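Local coordinates for protein glucosamine--fructose-6-phosphate aminotransferase [isomerizing] (Francisella tularensis subsp. tularensis, PDB 3TBF) that probably makes glucosamine 6-phosphate from fructose 6-phosphate and glutamine-derived ammonia, its C-terminal portion, the part here, probably carrying the sugar-isomerising activity, at residues Gly36-Asp41 against Leu174-Leu179; Ser294-Val299 against Gly304-Phe309. All blocks are in the same frame, centred on the assembly; numbering follows the deposited sequence.

The chain holds two SIS domains, each built on a five-stranded parallel sheet of order 2-1-3-4-5, and the two contacts sample them separately. Contact 1 comes first along the chain and is closed before contact 2 opens; it brings strand 37-38 of a short antiparallel hairpin near the N-terminus to helix 165-184 of the first SIS domain. Contact 2 lies within the second domain, where helix 289-301 packs on strand 305-311. Their centres are about 37 Å apart, on opposite sides of the chain's centre, and their nearest atoms about 20 Å. They share no helix, strand or sheet, so each illustrates apolar packing in its own half of the protein.

Contact 1 (Gly36-Asp41 against Leu174-Leu179); sequences GEISLD and LAIFTL
On the helix whose Ile176 and Leu179 meet Ile38, Leu174 O accepts two bonds from Thr178. The motif is a small antiparallel beta hairpin, strands 33-34 and 37-38, laid against this helix, 165-184 of the first SIS domain. The backbone N of Thr178 reaches Leu174 O at 2.9 Å in the usual helical bond, and Thr178 OG1 reaches the same oxygen at 3.0 Å. The two donors arrive from opposite faces of the carbonyl plane, the hydroxyl oxygen tilted 29° out of it with a C=O...donor angle of 142°. This double hold fixes the rotation of the threonine, whose side chain packs on Trp75, Ile76 and Tyr79 of helix 63-80.

From the hairpin a single residue, Ile38, does the touching, and its CA lies 7.4 Å from the CA of Ile176. The CG1 branch of Ile38 stands anti to the carbonyl carbon (chi1 -73°), and this sends the two branches to different targets. CG2 faces the helix one turn earlier, meeting Ile176 CG2 at a loose 4.3 Å. The long branch reaches Leu179, whose side chain it crosses at about a right angle. Around this apolar meeting, Ile38 also leans on Val180 of the same helix and on Thr197 of helix 190-201, while Leu179 is covered by Tyr196 and Ile176 by Leu200. Helix 190-201 is thus a third wall of the cluster, and Lys201 NZ ties it to the hairpin by a hydrogen bond to Gly36 O. The closest approach is methyl against methyl, Ile38 CD1 to Leu179 CD1 at 3.7 Å, with Leu179 CB standing 4.1 Å from that same Ile38 CD1.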
# COMPACT_ATOMS: atom_id res chain seq x y z
N GLY A 36 9.82 -18.67 -31.42
CA GLY A 36 9.44 -17.27 -31.19
C GLY A 36 8.04 -17.03 -30.65
O GLY A 36 7.62 -15.91 -30.63
N GLU A 37 7.34 -18.09 -30.22
CA GLU A 37 6.02 -17.97 -29.61
C GLU A 37 6.08 -18.38 -28.16
O GLU A 37 6.81 -19.30 -27.79
CB GLU A 37 5.01 -18.88 -30.31
CG GLU A 37 4.76 -18.53 -31.77
CD GLU A 37 3.72 -19.46 -32.41
OE1 GLU A 37 3.50 -20.59 -31.89
OE2 GLU A 37 3.12 -19.07 -33.43
N ILE A 38 5.31 -17.71 -27.32
CA ILE A 38 5.24 -18.12 -25.94
C ILE A 38 4.61 -19.48 -25.89
O ILE A 38 3.58 -19.71 -26.52
CB ILE A 38 4.47 -17.13 -25.05
CG1 ILE A 38 5.34 -15.90 -24.82
CG2 ILE A 38 4.24 -17.74 -23.71
CD1 ILE A 38 4.65 -14.76 -24.23
N SER A 39 5.28 -20.37 -25.16
CA SER A 39 4.92 -21.77 -25.17
C SER A 39 4.68 -22.33 -23.77
O SER A 39 5.49 -22.16 -22.86
CB SER A 39 6.01 -22.60 -25.88
OG SER A 39 5.68 -23.98 -25.89
N LEU A 40 3.59 -23.06 -23.66
CA LEU A 40 3.25 -23.76 -22.43
C LEU A 40 4.21 -24.95 -22.21
O LEU A 40 4.50 -25.30 -21.07
CB LEU A 40 1.78 -24.21 -22.49
CG LEU A 40 1.13 -24.50 -21.15
CD1 LEU A 40 1.17 -23.23 -20.30
CD2 LEU A 40 -0.31 -25.02 -21.34
N ASP A 41 4.70 -25.54 -23.31
CA ASP A 41 5.68 -26.66 -23.28
C ASP A 41 7.01 -26.31 -22.65
O ASP A 41 7.75 -27.21 -22.27
CB ASP A 41 5.98 -27.18 -24.69
CG ASP A 41 4.73 -27.75 -25.38
OD1 ASP A 41 3.78 -28.15 -24.66
OD2 ASP A 41 4.71 -27.77 -26.64
N LEU A 174 6.59 -12.05 -15.19
CA LEU A 174 5.18 -11.91 -14.84
C LEU A 174 4.35 -11.58 -16.06
O LEU A 174 3.22 -12.03 -16.14
CB LEU A 174 4.97 -10.87 -13.74
CG LEU A 174 5.32 -11.34 -12.30
CD1 LEU A 174 5.69 -10.16 -11.36
CD2 LEU A 174 4.22 -12.16 -11.69
N ALA A 175 4.90 -10.80 -17.01
CA ALA A 175 4.24 -10.52 -18.29
C ALA A 175 4.05 -11.77 -19.11
O ALA A 175 3.01 -11.93 -19.74
CB ALA A 175 5.04 -9.53 -19.15
N ILE A 176 5.07 -12.62 -19.14
CA ILE A 176 4.99 -13.86 -19.88
C ILE A 176 3.93 -14.79 -19.26
O ILE A 176 3.10 -15.31 -19.97
CB ILE A 176 6.36 -14.57 -19.91
CG1 ILE A 176 7.30 -13.84 -20.85
CG2 ILE A 176 6.24 -16.07 -20.29
CD1 ILE A 176 8.75 -14.20 -20.58
N PHE A 177 3.99 -14.99 -17.96
CA PHE A 177 2.94 -15.66 -17.20
C PHE A 177 1.53 -15.10 -17.50
O PHE A 177 0.59 -15.86 -17.71
CB PHE A 177 3.26 -15.55 -15.69
CG PHE A 177 2.16 -16.00 -14.79
CD1 PHE A 177 1.82 -17.32 -14.75
CD2 PHE A 177 1.49 -15.12 -13.99
CE1 PHE A 177 0.80 -17.77 -13.93
CE2 PHE A 177 0.47 -15.56 -13.17
CZ PHE A 177 0.13 -16.90 -13.14
N THR A 178 1.38 -13.78 -17.54
CA THR A 178 0.08 -13.21 -17.90
C THR A 178 -0.37 -13.76 -19.22
O THR A 178 -1.52 -14.16 -19.33
CB THR A 178 0.12 -11.69 -17.97
OG1 THR A 178 0.34 -11.18 -16.67
CG2 THR A 178 -1.16 -11.13 -18.46
N LEU A 179 0.51 -13.79 -20.23
CA LEU A 179 0.07 -14.24 -21.56
C LEU A 179 -0.18 -15.76 -21.62
O LEU A 179 -1.13 -16.23 -22.27
CB LEU A 179 1.04 -13.78 -22.64
CG LEU A 179 1.27 -12.27 -22.73
CD1 LEU A 179 2.40 -11.90 -23.73
CD2 LEU A 179 0.04 -11.53 -23.15

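Contact 2 (Ser294-Val299 against Gly304-Phe309); sequences SNLQEV and GKLILF
Leu296 and Leu308 run past each other in opposite directions, and one methyl pair joins them, Leu296 CD2 to Leu308 CD2 at 4.0 Å. The setting is a beta-alpha-beta unit of the second SIS domain, in which helix 289-301 connects the neighbouring parallel strands 278-283 and 305-311. The helix segment runs at 148° to the strand segment, roughly antiparallel, with their axes 9.8 Å apart at closest approach. Leu306 and Leu308, alternate residues of the strand, both direct their side chains to the helix, where Leu296 serves the two of them.

One turn further along the helix, Val299 and Leu306 cross obliquely, with Val299 CG1 set 3.7 Å from Leu306 CD1. The valine owes this reach to its first torsion (157°), which places CG1 anti to the backbone N. The other methyl of Leu306, CD2, lies 4.1 Å from Leu296 O, so the leucine straddles both helical residues. Gly304 brings bare backbone up to the end of the helix segment, and its CA stays 4.5 Å from Val299 CG1. Val283, Ile279 and Ala281 of strand 278-283 touch Leu296, Val299 and Leu308 respectively.

All five touching residues are buried, and the side chains meet through hydrocarbon alone. The contribution of this contact is therefore dispersion and the exclusion of water, without a directional polar bond between the segments.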
# COMPACT_ATOMS: atom_id res chain seq x y z
N SER A 294 -2.99 17.07 -14.88
CA SER A 294 -3.79 17.80 -13.92
C SER A 294 -3.24 17.61 -12.49
O SER A 294 -3.16 18.58 -11.73
CB SER A 294 -5.25 17.36 -14.05
OG SER A 294 -6.01 17.86 -12.99
N ASN A 295 -2.84 16.39 -12.12
CA ASN A 295 -2.24 16.16 -10.80
C ASN A 295 -0.89 16.85 -10.68
O ASN A 295 -0.51 17.41 -9.65
CB ASN A 295 -2.06 14.67 -10.53
CG ASN A 295 -3.37 13.88 -10.58
OD1 ASN A 295 -3.38 12.74 -11.07
ND2 ASN A 295 -4.47 14.46 -10.05
N LEU A 296 -0.16 16.84 -11.79
CA LEU A 296 1.13 17.47 -11.81
C LEU A 296 1.00 18.98 -11.68
O LEU A 296 1.84 19.63 -11.07
CB LEU A 296 1.88 17.04 -13.07
CG LEU A 296 2.48 15.64 -12.91
CD1 LEU A 296 2.83 15.04 -14.25
CD2 LEU A 296 3.71 15.69 -12.02
N GLN A 297 -0.08 19.52 -12.22
CA GLN A 297 -0.36 20.95 -12.10
C GLN A 297 -0.56 21.31 -10.64
O GLN A 297 0.06 22.26 -10.14
CB GLN A 297 -1.58 21.34 -12.93
CG GLN A 297 -1.77 22.87 -13.07
CD GLN A 297 -0.61 23.58 -13.82
OE1 GLN A 297 -0.40 23.34 -15.02
NE2 GLN A 297 0.13 24.46 -13.11
N GLU A 298 -1.37 20.52 -9.93
CA GLU A 298 -1.60 20.76 -8.50
C GLU A 298 -0.23 20.87 -7.84
O GLU A 298 0.05 21.84 -7.12
CB GLU A 298 -2.42 19.64 -7.82
CG GLU A 298 -3.89 19.46 -8.29
CD GLU A 298 -4.78 18.60 -7.30
OE1 GLU A 298 -5.30 19.18 -6.30
OE2 GLU A 298 -4.98 17.36 -7.53
N VAL A 299 0.65 19.89 -8.12
CA VAL A 299 1.97 19.86 -7.47
C VAL A 299 2.82 21.05 -7.88
O VAL A 299 3.49 21.66 -7.06
CB VAL A 299 2.73 18.52 -7.74
CG1 VAL A 299 4.25 18.70 -7.55
CG2 VAL A 299 2.23 17.45 -6.82
N GLY A 304 6.81 22.72 -6.28
CA GLY A 304 7.58 21.48 -6.42
C GLY A 304 8.50 21.56 -7.61
O GLY A 304 8.15 22.14 -8.64
N LYS A 305 9.69 20.99 -7.47
CA LYS A 305 10.61 20.90 -8.58
C LYS A 305 10.38 19.58 -9.36
O LYS A 305 10.78 18.49 -8.93
CB LYS A 305 12.04 21.04 -8.07
CG LYS A 305 13.11 21.02 -9.16
CD LYS A 305 12.78 21.98 -10.31
CE LYS A 305 14.02 22.74 -10.81
NZ LYS A 305 14.96 21.84 -11.50
N LEU A 306 9.72 19.71 -10.51
CA LEU A 306 9.26 18.59 -11.31
C LEU A 306 10.41 18.09 -12.17
O LEU A 306 11.03 18.88 -12.91
CB LEU A 306 8.09 19.00 -12.24
CG LEU A 306 6.63 18.96 -11.73
CD1 LEU A 306 6.55 19.53 -10.31
CD2 LEU A 306 5.64 19.72 -12.66
N ILE A 307 10.68 16.78 -12.01
CA ILE A 307 11.66 16.02 -12.79
C ILE A 307 10.90 14.88 -13.42
O ILE A 307 10.45 13.95 -12.71
CB ILE A 307 12.73 15.47 -11.87
CG1 ILE A 307 13.50 16.63 -11.24
CG2 ILE A 307 13.64 14.60 -12.62
CD1 ILE A 307 14.33 16.20 -10.08
N LEU A 308 10.71 14.98 -14.73
CA LEU A 308 9.75 14.13 -15.40
C LEU A 308 10.38 13.26 -16.44
O LEU A 308 11.13 13.74 -17.26
CB LEU A 308 8.67 14.95 -16.04
CG LEU A 308 7.97 16.00 -15.18
CD1 LEU A 308 7.06 16.78 -16.08
CD2 LEU A 308 7.21 15.41 -13.99
N PHE A 309 10.05 11.98 -16.39
CA PHE A 309 10.41 11.04 -17.38
C PHE A 309 9.16 10.68 -18.15
O PHE A 309 8.20 10.14 -17.63
CB PHE A 309 10.99 9.81 -16.73
CG PHE A 309 12.24 10.08 -15.97
CD1 PHE A 309 13.41 10.39 -16.62
CD2 PHE A 309 12.24 10.03 -14.62
CE1 PHE A 309 14.58 10.65 -15.91
CE2 PHE A 309 13.41 10.27 -13.91
CZ PHE A 309 14.58 10.60 -14.59